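Local coordinates for protein aldose-aldose oxidoreductase (Caulobacter crescentus, PDB 5A04) that probably catalyses the NADP-dependent oxidation of one aldose coupled to the reduction of another, keeping the cofactor bound and taking glucose as a ligand, at residues A[130-134]-A[264-268]; A[138-142]-A[259-265]; A[159-163]-A[185-190]. All blocks are in the same frame, centred on the assembly; numbering follows the deposited sequence.

Contact 1 (A[130-134]-A[264-268]); sequences GYRSR and ATSYQ. With NDP (NADPH dihydro-nicotinamide-adenine-dinucleotide phosphate), chain G; BGC (beta-D-glucopyranose), chain H.
A buried, mainly polar contact between two loops lines the NADPH and glucose pocket: Arg132, in the loop after strand 127-129, reaches the loop beyond strand 257-261 and grips the carbonyl of Thr265. Its guanidinium approaches end-on, with NH1 and NH2 both donating to Thr265 O at 2.9 Å. The bond from NH2 runs nearly along the C=O axis, whereas NH1 stands well above the carbonyl plane. From NH1 a weak bond also goes to Ser266 O. The chain of Arg132 is extended from CG to NE, which carries the charged end across to both the loop and the cofactor. NE donates to the nicotinamide carbonyl O7N of NADPH at 2.8 Å, and NH2 adds a second bond to the same oxygen. The loop after strand 127-129, the last strand of the parallel Rossmann-type sheet, is thus tied to the loop after strand 257-261 of the mixed sheet, with Arg132 as the main polar link; its bonds to O7N probably help fix the rotation of the carboxamide. Tyr267 covers one face of the guanidinium near its rim, with CD1 3.6 Å above the plane. The far end of that ring brings OH to 3.2 Å from C4N of NADPH, the nicotinamide carbon that exchanges hydride. Beside the arginine, Ser133 OG packs against Thr265 CG2 at 3.4 Å.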
loop_
_atom_site.group_PDB
_atom_site.type_symbol
_atom_site.label_atom_id
_atom_site.label_comp_id
_atom_site.label_asym_id
_atom_site.label_seq_id
_atom_site.Cartn_x
_atom_site.Cartn_y
_atom_site.Cartn_z
ATOM N N GLY A 130 -13.995 -16.845 13.029
ATOM C CA GLY A 130 -12.628 -17.332 13.125
ATOM C C GLY A 130 -11.558 -16.346 12.692
ATOM O O GLY A 130 -10.773 -16.636 11.787
ATOM N N TYR A 131 -11.505 -15.190 13.345
ATOM C CA TYR A 131 -10.434 -14.229 13.079
ATOM C C TYR A 131 -9.218 -14.529 13.962
ATOM O O TYR A 131 -8.935 -13.820 14.931
ATOM C CB TYR A 131 -10.928 -12.793 13.296
ATOM C CG TYR A 131 -11.964 -12.317 12.270
ATOM C CD1 TYR A 131 -11.645 -12.218 10.917
ATOM C CD2 TYR A 131 -13.241 -11.938 12.669
ATOM C CE1 TYR A 131 -12.589 -11.766 9.979
ATOM C CE2 TYR A 131 -14.184 -11.476 11.734
ATOM C CZ TYR A 131 -13.842 -11.394 10.404
ATOM O OH TYR A 131 -14.758 -10.936 9.489
ATOM N N ARG A 132 -8.500 -15.582 13.593
ATOM C CA ARG A 132 -7.394 -16.102 14.404
ATOM C C ARG A 132 -6.286 -15.080 14.642
ATOM O O ARG A 132 -5.553 -15.179 15.629
ATOM C CB ARG A 132 -6.808 -17.348 13.742
ATOM C CG ARG A 132 -6.459 -17.168 12.278
ATOM C CD ARG A 132 -5.682 -18.358 11.715
ATOM N NE ARG A 132 -5.538 -18.191 10.274
ATOM C CZ ARG A 132 -4.599 -17.453 9.691
ATOM N NH1 ARG A 132 -3.659 -16.843 10.423
ATOM N NH2 ARG A 132 -4.588 -17.335 8.368
ATOM N N SER A 133 -6.148 -14.104 13.744
ATOM C CA SER A 133 -5.058 -13.131 13.879
ATOM C C SER A 133 -5.156 -12.327 15.172
ATOM O O SER A 133 -4.156 -11.809 15.649
ATOM C CB SER A 133 -5.020 -12.182 12.673
ATOM O OG SER A 133 -4.736 -12.911 11.485
ATOM N N ARG A 134 -6.355 -12.223 15.743
ATOM C CA ARG A 134 -6.532 -11.494 16.995
ATOM C C ARG A 134 -5.909 -12.240 18.174
ATOM O O ARG A 134 -5.852 -11.709 19.275
ATOM C CB ARG A 134 -8.012 -11.235 17.271
ATOM C CG ARG A 134 -8.699 -10.345 16.206
ATOM C CD ARG A 134 -8.205 -8.888 16.263
ATOM N NE ARG A 134 -8.456 -8.280 17.569
ATOM C CZ ARG A 134 -9.601 -7.692 17.904
ATOM N NH1 ARG A 134 -10.598 -7.624 17.023
ATOM N NH2 ARG A 134 -9.751 -7.164 19.115
ATOM N N ALA A 264 2.054 -11.130 7.854
ATOM C CA ALA A 264 1.271 -10.633 8.983
ATOM C C ALA A 264 0.244 -11.642 9.517
ATOM O O ALA A 264 0.078 -11.786 10.729
ATOM C CB ALA A 264 0.554 -9.328 8.586
ATOM N N THR A 265 -0.458 -12.331 8.621
ATOM C CA THR A 265 -1.624 -13.126 9.047
ATOM C C THR A 265 -1.522 -14.559 8.531
ATOM O O THR A 265 -2.517 -15.262 8.340
ATOM C CB THR A 265 -2.939 -12.474 8.565
ATOM O OG1 THR A 265 -2.941 -12.422 7.141
ATOM C CG2 THR A 265 -3.070 -11.044 9.124
ATOM N N SER A 266 -0.290 -14.985 8.309
ATOM C CA SER A 266 -0.009 -16.347 7.874
ATOM C C SER A 266 -0.170 -17.334 9.032
ATOM O O SER A 266 -0.341 -16.928 10.177
ATOM C CB SER A 266 1.399 -16.411 7.311
ATOM O OG SER A 266 2.303 -15.828 8.228
ATOM N N TYR A 267 -0.125 -18.629 8.735
ATOM C CA TYR A 267 -0.268 -19.649 9.783
ATOM C C TYR A 267 0.921 -19.611 10.749
ATOM O O TYR A 267 0.781 -19.858 11.949
ATOM C CB TYR A 267 -0.402 -21.049 9.163
ATOM C CG TYR A 267 -1.586 -21.245 8.228
ATOM C CD1 TYR A 267 -2.764 -20.510 8.379
ATOM C CD2 TYR A 267 -1.533 -22.182 7.199
ATOM C CE1 TYR A 267 -3.844 -20.704 7.529
ATOM C CE2 TYR A 267 -2.612 -22.376 6.341
ATOM C CZ TYR A 267 -3.762 -21.630 6.510
ATOM O OH TYR A 267 -4.836 -21.814 5.665
ATOM N N GLN A 268 2.098 -19.314 10.206
ATOM C CA GLN A 268 3.299 -19.127 11.001
ATOM C C GLN A 268 4.268 -18.215 10.254
ATOM O O GLN A 268 4.012 -17.815 9.116
ATOM C CB GLN A 268 3.966 -20.477 11.297
ATOM C CG GLN A 268 4.202 -21.319 10.047
ATOM C CD GLN A 268 4.733 -22.715 10.364
ATOM O OE1 GLN A 268 4.988 -23.051 11.523
ATOM N NE2 GLN A 268 4.898 -23.531 9.331
HETATM P PA NDP G . -11.909 -26.967 1.375
HETATM O O1A NDP G . -12.510 -26.966 0.012
HETATM O O2A NDP G . -10.491 -27.436 1.542
HETATM O O5B NDP G . -12.848 -27.830 2.414
HETATM C C5B NDP G . -14.179 -27.421 2.274
HETATM C C4B NDP G . -15.010 -28.560 2.882
HETATM O O4B NDP G . -16.363 -28.150 3.085
HETATM C C3B NDP G . -15.041 -29.760 1.906
HETATM O O3B NDP G . -13.941 -30.593 2.089
HETATM C C2B NDP G . -16.285 -30.502 2.413
HETATM O O2B NDP G . -16.047 -31.205 3.487
HETATM C C1B NDP G . -17.185 -29.284 2.891
HETATM N N9A NDP G . -18.251 -28.969 1.935
HETATM C C8A NDP G . -19.621 -29.003 2.172
HETATM N N7A NDP G . -20.351 -28.685 1.085
HETATM C C5A NDP G . -19.402 -28.432 0.090
HETATM C C6A NDP G . -19.527 -28.050 -1.259
HETATM N N6A NDP G . -20.773 -27.862 -1.814
HETATM N N1A NDP G . -18.429 -27.857 -2.052
HETATM C C2A NDP G . -17.212 -28.063 -1.422
HETATM N N3A NDP G . -16.940 -28.416 -0.161
HETATM C C4A NDP G . -18.077 -28.606 0.596
HETATM O O3 NDP G . -12.045 -25.362 1.775
HETATM P PN NDP G . -11.079 -24.827 2.971
HETATM O O1N NDP G . -11.093 -25.688 4.167
HETATM O O2N NDP G . -9.857 -24.098 2.457
HETATM O O5D NDP G . -12.029 -23.427 3.451
HETATM C C5D NDP G . -13.240 -23.766 4.067
HETATM C C4D NDP G . -13.674 -22.540 4.918
HETATM O O4D NDP G . -12.581 -22.198 5.824
HETATM C C3D NDP G . -13.901 -21.262 4.026
HETATM O O3D NDP G . -14.958 -20.461 4.584
HETATM C C2D NDP G . -12.586 -20.506 4.150
HETATM O O2D NDP G . -12.761 -19.103 4.050
HETATM C C1D NDP G . -12.196 -20.857 5.629
HETATM N N1N NDP G . -10.740 -20.821 5.792
HETATM C C2N NDP G . -10.176 -20.068 6.809
HETATM C C3N NDP G . -8.819 -20.067 6.964
HETATM C C7N NDP G . -8.218 -19.271 8.033
HETATM O O7N NDP G . -6.988 -19.100 8.117
HETATM N N7N NDP G . -9.045 -18.694 8.992
HETATM C C4N NDP G . -7.911 -20.846 6.076
HETATM C C5N NDP G . -8.604 -21.576 5.005
HETATM C C6N NDP G . -9.931 -21.557 4.898
HETATM P P2B NDP G . -16.786 -32.757 3.615
HETATM O O1X NDP G . -18.234 -32.391 3.378
HETATM O O2X NDP G . -16.079 -33.454 2.494
HETATM O O3X NDP G . -16.414 -33.176 5.035
HETATM C C2 BGC H . -7.977 -18.161 3.155
HETATM C C3 BGC H . -6.996 -19.074 2.408
HETATM C C4 BGC H . -5.602 -18.527 2.509
HETATM C C5 BGC H . -5.224 -18.243 3.954
HETATM C C6 BGC H . -3.877 -17.474 3.987
HETATM C C1 BGC H . -7.478 -18.063 4.527
HETATM O O1 BGC H . -8.412 -17.342 5.331
HETATM O O2 BGC H . -9.275 -18.740 3.104
HETATM O O3 BGC H . -7.423 -19.127 1.056
HETATM O O4 BGC H . -4.688 -19.456 1.947
HETATM O O5 BGC H . -6.196 -17.430 4.573
HETATM O O6 BGC H . -3.397 -17.360 5.333
#

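Contact 2 (A[138-142]-A[259-265]); sequences HNIEA and VEIDPAT
Ile261 and Asn139 reach across from opposing segments and divide the contact between them, one by apolar packing and the other by a single polar bond. Helix 137-147 lies over the sheet of the C-terminal domain here, its segment running nearly antiparallel to strand 259-261, with 164° between their directions and 9.3 Å between the short axes. Ile261 points its side chain at the helix. CG1 stands beside the backbone N and the chain then extends (chi2 178°), which drives CD1 against the helix backbone, 3.5 Å from His138 O. The same methyl lies 3.9 Å from His138 CB, and the CG2 branch of Ile261 touches that carbon as well. One turn further along, Ala142 CB meets Ile261 CD1 at 4.2 Å and, more loosely, Val259 CG1, so the small alanine lies above two strand residues that face the helix. Met272 of the neighbouring strand borders the same apolar patch.

Asn139 is oriented differently. Its CB does not aim at the strand, but the amide swings over so that ND2 reaches Ala264 O at 2.9 Å, in the loop that follows the strand. The bond is fairly straight at 158°; the carbonyl oxygen lies in the amide plane, while the nitrogen is tilted from the plane of the carbonyl. At the other end of the amide, OD1 accepts from the hydroxyls of Tyr250 and Tyr196, which with the ND2 bond fixes which way round the amide sits. Apolar contacts thus hold the helix to the strand, while the buried amide, satisfied at both ends, ties the helix to the loop leading into the glucose pocket at Thr265.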
loop_
_atom_site.group_PDB
_atom_site.type_symbol
_atom_site.label_atom_id
_atom_site.label_comp_id
_atom_site.label_asym_id
_atom_site.label_seq_id
_atom_site.Cartn_x
_atom_site.Cartn_y
_atom_site.Cartn_z
ATOM N N HIS A 138 2.312 -11.467 17.192
ATOM C CA HIS A 138 2.778 -10.229 16.556
ATOM C C HIS A 138 1.631 -9.253 16.340
ATOM O O HIS A 138 1.791 -8.048 16.537
ATOM C CB HIS A 138 3.475 -10.526 15.226
ATOM C CG HIS A 138 4.657 -11.444 15.354
ATOM N ND1 HIS A 138 4.530 -12.774 15.693
ATOM C CD2 HIS A 138 5.984 -11.226 15.178
ATOM C CE1 HIS A 138 5.727 -13.335 15.729
ATOM N NE2 HIS A 138 6.629 -12.418 15.421
ATOM N N ASN A 139 0.476 -9.764 15.934
ATOM C CA ASN A 139 -0.695 -8.900 15.758
ATOM C C ASN A 139 -1.110 -8.250 17.072
ATOM O O ASN A 139 -1.398 -7.053 17.128
ATOM C CB ASN A 139 -1.861 -9.699 15.157
ATOM C CG ASN A 139 -1.702 -9.913 13.674
ATOM O OD1 ASN A 139 -2.218 -9.133 12.870
ATOM N ND2 ASN A 139 -0.963 -10.953 13.291
ATOM N N ILE A 140 -1.130 -9.036 18.140
ATOM C CA ILE A 140 -1.456 -8.509 19.456
ATOM C C ILE A 140 -0.475 -7.399 19.854
ATOM O O ILE A 140 -0.886 -6.349 20.345
ATOM C CB ILE A 140 -1.464 -9.636 20.497
ATOM C CG1 ILE A 140 -2.668 -10.551 20.238
ATOM C CG2 ILE A 140 -1.534 -9.075 21.905
ATOM C CD1 ILE A 140 -2.663 -11.810 21.066
ATOM N N GLU A 141 0.810 -7.618 19.587
ATOM C CA GLU A 141 1.842 -6.615 19.867
ATOM C C GLU A 141 1.621 -5.308 19.081
ATOM O O GLU A 141 1.746 -4.220 19.643
ATOM C CB GLU A 141 3.227 -7.186 19.555
ATOM C CG GLU A 141 4.385 -6.287 19.998
ATOM C CD GLU A 141 4.792 -6.483 21.460
ATOM O OE1 GLU A 141 4.318 -7.432 22.118
ATOM O OE2 GLU A 141 5.601 -5.670 21.956
ATOM N N ALA A 142 1.283 -5.423 17.799
ATOM C CA ALA A 142 1.002 -4.240 16.970
ATOM C C ALA A 142 -0.190 -3.453 17.507
ATOM O O ALA A 142 -0.138 -2.229 17.649
ATOM C CB ALA A 142 0.739 -4.650 15.514
ATOM N N VAL A 259 4.914 0.534 12.677
ATOM C CA VAL A 259 5.214 -0.871 12.911
ATOM C C VAL A 259 4.609 -1.690 11.777
ATOM O O VAL A 259 3.520 -1.386 11.279
ATOM C CB VAL A 259 4.693 -1.363 14.302
ATOM C CG1 VAL A 259 3.236 -1.064 14.495
ATOM C CG2 VAL A 259 4.961 -2.850 14.490
ATOM N N GLU A 260 5.335 -2.708 11.341
ATOM C CA GLU A 260 4.835 -3.554 10.266
ATOM C C GLU A 260 5.075 -5.017 10.584
ATOM O O GLU A 260 5.971 -5.351 11.366
ATOM C CB GLU A 260 5.507 -3.197 8.941
ATOM C CG GLU A 260 6.994 -3.575 8.870
ATOM C CD GLU A 260 7.652 -3.126 7.569
ATOM O OE1 GLU A 260 6.990 -2.441 6.745
ATOM O OE2 GLU A 260 8.843 -3.455 7.374
ATOM N N ILE A 261 4.267 -5.876 9.975
ATOM C CA ILE A 261 4.443 -7.323 10.061
ATOM C C ILE A 261 4.374 -7.872 8.652
ATOM O O ILE A 261 3.467 -7.520 7.886
ATOM C CB ILE A 261 3.363 -8.013 10.938
ATOM C CG1 ILE A 261 3.010 -7.158 12.151
ATOM C CG2 ILE A 261 3.831 -9.416 11.378
ATOM C CD1 ILE A 261 1.910 -7.773 13.027
ATOM N N ASP A 262 5.339 -8.718 8.301
ATOM C CA ASP A 262 5.393 -9.326 6.972
ATOM C C ASP A 262 6.195 -10.629 7.049
ATOM O O ASP A 262 7.412 -10.588 7.214
ATOM C CB ASP A 262 6.025 -8.347 5.976
ATOM C CG ASP A 262 6.008 -8.851 4.545
ATOM O OD1 ASP A 262 5.479 -9.953 4.267
ATOM O OD2 ASP A 262 6.533 -8.117 3.679
ATOM N N PRO A 263 5.520 -11.786 6.947
ATOM C CA PRO A 263 4.072 -11.965 6.762
ATOM C C PRO A 263 3.284 -11.594 8.020
ATOM O O PRO A 263 3.795 -11.732 9.123
ATOM C CB PRO A 263 3.944 -13.465 6.475
ATOM C CG PRO A 263 5.079 -14.071 7.261
ATOM C CD PRO A 263 6.216 -13.081 7.101
ATOM N N ALA A 264 2.054 -11.130 7.854
ATOM C CA ALA A 264 1.271 -10.633 8.983
ATOM C C ALA A 264 0.244 -11.642 9.517
ATOM O O ALA A 264 0.078 -11.786 10.729
ATOM C CB ALA A 264 0.554 -9.328 8.586
ATOM N N THR A 265 -0.458 -12.331 8.621
ATOM C CA THR A 265 -1.624 -13.126 9.047
ATOM C C THR A 265 -1.522 -14.559 8.531
ATOM O O THR A 265 -2.517 -15.262 8.340
ATOM C CB THR A 265 -2.939 -12.474 8.565
ATOM O OG1 THR A 265 -2.941 -12.422 7.141
ATOM C CG2 THR A 265 -3.070 -11.044 9.124
#

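Contact 3 (A[159-163]-A[185-190]); sequences TDHGF and DIGIYS. With BGC (beta-D-glucopyranose), chain H; NDP (NADPH dihydro-nicotinamide-adenine-dinucleotide phosphate), chain G.
His161 lays one face of its imidazole over Tyr189 CB, which sits 3.4 Å above the ring plane and over its centre, a CH-pi contact. The two side chains cross at about a right angle; the rings themselves are near parallel but slid so far apart that they barely overlap. At the edge of the imidazole, in its plane, ND1 is hydrogen-bonded to Ser190 OG at 2.9 Å, and across the ring NE2 bonds to Thr265 OG1. Strand 156-162 and helix 182-198 run nearly antiparallel here, their short axes 6.6 Å apart. Ile186 fills the interval beside the histidine: its CG1, anti to the backbone N (chi1 -180°), comes within 3.5 Å of Gly162 N. At the other end of the strand segment, Thr159 CG2 packs on Ser190 CB.

Toward the active site, Phe163 presents its edge to the carboxylate of Asp185, with CE1 3.2 Å from OD2 and the two planes turned by 64°. Asp185 clasps glucose through both oxygens, OD1 accepting from O2 at 2.7 Å and OD2 from O3, while Arg172 forms a salt bridge with OD1. Tyr189 carries its hydroxyl out to the sugar, where OH and O1 are modelled 2.4 Å apart, unusually short, so the exact geometry is doubtful; the same hydroxyl lies 3.1 Å from O7N of NADPH. With the imidazole bonded at both nitrogens and seated on Tyr189 CB, the strand probably helps position the tyrosine beside O1, while Asp185, from the same helix, takes O2 and O3.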
loop_
_atom_site.group_PDB
_atom_site.type_symbol
_atom_site.label_atom_id
_atom_site.label_comp_id
_atom_site.label_asym_id
_atom_site.label_seq_id
_atom_site.Cartn_x
_atom_site.Cartn_y
_atom_site.Cartn_z
ATOM N N THR A 159 -1.950 -2.180 3.806
ATOM C CA THR A 159 -2.016 -3.621 4.016
ATOM C C THR A 159 -2.411 -4.344 2.732
ATOM O O THR A 159 -3.344 -3.940 2.018
ATOM C CB THR A 159 -2.988 -3.973 5.193
ATOM O OG1 THR A 159 -3.088 -5.395 5.341
ATOM C CG2 THR A 159 -4.407 -3.387 4.973
ATOM N N ASP A 160 -1.656 -5.399 2.428
ATOM C CA ASP A 160 -1.804 -6.159 1.195
ATOM C C ASP A 160 -2.016 -7.628 1.528
ATOM O O ASP A 160 -1.217 -8.210 2.262
ATOM C CB ASP A 160 -0.552 -6.041 0.315
ATOM C CG ASP A 160 -0.150 -4.611 0.036
ATOM O OD1 ASP A 160 -1.033 -3.726 -0.005
ATOM O OD2 ASP A 160 1.067 -4.377 -0.156
ATOM N N HIS A 161 -3.080 -8.220 0.998
ATOM C CA HIS A 161 -3.307 -9.653 1.147
ATOM C C HIS A 161 -3.721 -10.267 -0.177
ATOM O O HIS A 161 -4.656 -9.797 -0.834
ATOM C CB HIS A 161 -4.374 -9.948 2.212
ATOM C CG HIS A 161 -3.881 -9.799 3.619
ATOM N ND1 HIS A 161 -3.850 -8.583 4.273
ATOM C CD2 HIS A 161 -3.386 -10.707 4.490
ATOM C CE1 HIS A 161 -3.362 -8.754 5.487
ATOM N NE2 HIS A 161 -3.078 -10.033 5.647
ATOM N N GLY A 162 -3.042 -11.344 -0.557
ATOM C CA GLY A 162 -3.360 -12.017 -1.795
ATOM C C GLY A 162 -2.557 -13.289 -1.924
ATOM O O GLY A 162 -1.533 -13.462 -1.247
ATOM N N PHE A 163 -3.028 -14.199 -2.759
ATOM C CA PHE A 163 -2.207 -15.339 -3.148
ATOM C C PHE A 163 -2.559 -15.712 -4.576
ATOM O O PHE A 163 -3.603 -15.328 -5.091
ATOM C CB PHE A 163 -2.372 -16.532 -2.193
ATOM C CG PHE A 163 -3.722 -17.209 -2.252
ATOM C CD1 PHE A 163 -4.797 -16.716 -1.525
ATOM C CD2 PHE A 163 -3.893 -18.372 -2.996
ATOM C CE1 PHE A 163 -6.028 -17.359 -1.564
ATOM C CE2 PHE A 163 -5.126 -19.018 -3.045
ATOM C CZ PHE A 163 -6.188 -18.509 -2.325
ATOM N N ASP A 185 -12.232 -13.870 0.354
ATOM C CA ASP A 185 -11.352 -14.911 0.874
ATOM C C ASP A 185 -10.119 -14.417 1.605
ATOM O O ASP A 185 -9.764 -14.937 2.666
ATOM C CB ASP A 185 -10.890 -15.818 -0.262
ATOM C CG ASP A 185 -10.062 -16.980 0.240
ATOM O OD1 ASP A 185 -10.642 -17.872 0.904
ATOM O OD2 ASP A 185 -8.835 -16.985 -0.002
ATOM N N ILE A 186 -9.430 -13.460 1.002
ATOM C CA ILE A 186 -8.111 -13.091 1.484
ATOM C C ILE A 186 -8.041 -11.580 1.718
ATOM O O ILE A 186 -7.410 -11.108 2.674
ATOM C CB ILE A 186 -7.007 -13.596 0.486
ATOM C CG1 ILE A 186 -5.622 -13.218 0.981
ATOM C CG2 ILE A 186 -7.258 -13.120 -0.942
ATOM C CD1 ILE A 186 -5.312 -13.829 2.329
ATOM N N GLY A 187 -8.721 -10.812 0.876
ATOM C CA GLY A 187 -8.770 -9.369 1.060
ATOM C C GLY A 187 -9.427 -8.968 2.367
ATOM O O GLY A 187 -9.119 -7.919 2.941
ATOM N N ILE A 188 -10.322 -9.819 2.858
ATOM C CA ILE A 188 -10.954 -9.578 4.146
ATOM C C ILE A 188 -9.909 -9.429 5.272
ATOM O O ILE A 188 -10.155 -8.724 6.257
ATOM C CB ILE A 188 -11.953 -10.714 4.470
ATOM C CG1 ILE A 188 -12.804 -10.367 5.699
ATOM C CG2 ILE A 188 -11.217 -12.043 4.621
ATOM C CD1 ILE A 188 -14.029 -11.269 5.851
ATOM N N TYR A 189 -8.734 -10.051 5.134
ATOM C CA TYR A 189 -7.696 -9.831 6.156
ATOM C C TYR A 189 -7.179 -8.392 6.159
ATOM O O TYR A 189 -6.833 -7.853 7.218
ATOM C CB TYR A 189 -6.511 -10.790 5.974
ATOM C CG TYR A 189 -6.829 -12.224 6.334
ATOM C CD1 TYR A 189 -7.334 -13.101 5.381
ATOM C CD2 TYR A 189 -6.608 -12.701 7.620
ATOM C CE1 TYR A 189 -7.620 -14.420 5.701
ATOM C CE2 TYR A 189 -6.884 -14.020 7.947
ATOM C CZ TYR A 189 -7.388 -14.870 6.988
ATOM O OH TYR A 189 -7.668 -16.177 7.315
ATOM N N SER A 190 -7.098 -7.772 4.986
ATOM C CA SER A 190 -6.681 -6.369 4.909
ATOM C C SER A 190 -7.704 -5.470 5.599
ATOM O O SER A 190 -7.354 -4.554 6.339
ATOM C CB SER A 190 -6.519 -5.926 3.447
ATOM O OG SER A 190 -5.486 -6.648 2.802
HETATM C C2 BGC H . -7.977 -18.161 3.155
HETATM C C3 BGC H . -6.996 -19.074 2.408
HETATM C C4 BGC H . -5.602 -18.527 2.509
HETATM C C5 BGC H . -5.224 -18.243 3.954
HETATM C C6 BGC H . -3.877 -17.474 3.987
HETATM C C1 BGC H . -7.478 -18.063 4.527
HETATM O O1 BGC H . -8.412 -17.342 5.331
HETATM O O2 BGC H . -9.275 -18.740 3.104
HETATM O O3 BGC H . -7.423 -19.127 1.056
HETATM O O4 BGC H . -4.688 -19.456 1.947
HETATM O O5 BGC H . -6.196 -17.430 4.573
HETATM O O6 BGC H . -3.397 -17.360 5.333
HETATM P PA NDP G . -11.909 -26.967 1.375
HETATM O O1A NDP G . -12.510 -26.966 0.012
HETATM O O2A NDP G . -10.491 -27.436 1.542
HETATM O O5B NDP G . -12.848 -27.830 2.414
HETATM C C5B NDP G . -14.179 -27.421 2.274
HETATM C C4B NDP G . -15.010 -28.560 2.882
HETATM O O4B NDP G . -16.363 -28.150 3.085
HETATM C C3B NDP G . -15.041 -29.760 1.906
HETATM O O3B NDP G . -13.941 -30.593 2.089
HETATM C C2B NDP G . -16.285 -30.502 2.413
HETATM O O2B NDP G . -16.047 -31.205 3.487
HETATM C C1B NDP G . -17.185 -29.284 2.891
HETATM N N9A NDP G . -18.251 -28.969 1.935
HETATM C C8A NDP G . -19.621 -29.003 2.172
HETATM N N7A NDP G . -20.351 -28.685 1.085
HETATM C C5A NDP G . -19.402 -28.432 0.090
HETATM C C6A NDP G . -19.527 -28.050 -1.259
HETATM N N6A NDP G . -20.773 -27.862 -1.814
HETATM N N1A NDP G . -18.429 -27.857 -2.052
HETATM C C2A NDP G . -17.212 -28.063 -1.422
HETATM N N3A NDP G . -16.940 -28.416 -0.161
HETATM C C4A NDP G . -18.077 -28.606 0.596
HETATM O O3 NDP G . -12.045 -25.362 1.775
HETATM P PN NDP G . -11.079 -24.827 2.971
HETATM O O1N NDP G . -11.093 -25.688 4.167
HETATM O O2N NDP G . -9.857 -24.098 2.457
HETATM O O5D NDP G . -12.029 -23.427 3.451
HETATM C C5D NDP G . -13.240 -23.766 4.067
HETATM C C4D NDP G . -13.674 -22.540 4.918
HETATM O O4D NDP G . -12.581 -22.198 5.824
HETATM C C3D NDP G . -13.901 -21.262 4.026
HETATM O O3D NDP G . -14.958 -20.461 4.584
HETATM C C2D NDP G . -12.586 -20.506 4.150
HETATM O O2D NDP G . -12.761 -19.103 4.050
HETATM C C1D NDP G . -12.196 -20.857 5.629
HETATM N N1N NDP G . -10.740 -20.821 5.792
HETATM C C2N NDP G . -10.176 -20.068 6.809
HETATM C C3N NDP G . -8.819 -20.067 6.964
HETATM C C7N NDP G . -8.218 -19.271 8.033
HETATM O O7N NDP G . -6.988 -19.100 8.117
HETATM N N7N NDP G . -9.045 -18.694 8.992
HETATM C C4N NDP G . -7.911 -20.846 6.076
HETATM C C5N NDP G . -8.604 -21.576 5.005
HETATM C C6N NDP G . -9.931 -21.557 4.898
HETATM P P2B NDP G . -16.786 -32.757 3.615
HETATM O O1X NDP G . -18.234 -32.391 3.378
HETATM O O2X NDP G . -16.079 -33.454 2.494
HETATM O O3X NDP G . -16.414 -33.176 5.035
#

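In the fold
All three contacts are buried, but they differ in chemistry and in distance from the ligands. Contacts 1 and 3 both border NADPH and glucose: contact 1 joins two loops by hydrogen bonds from an arginine to carbonyl oxygens, whereas contact 3 packs a strand on a helix and delivers an acid and a tyrosine to the sugar. Contact 2, largely apolar, lies farther from the centre of the chain and has salt bridges to the second subunit from Asp262. It and contact 3 set helices against the same mixed sheet. Ala264 and Thr265 belong to contacts 1 and 2, and the hydroxyl of Thr265 joins them to His161 of contact 3.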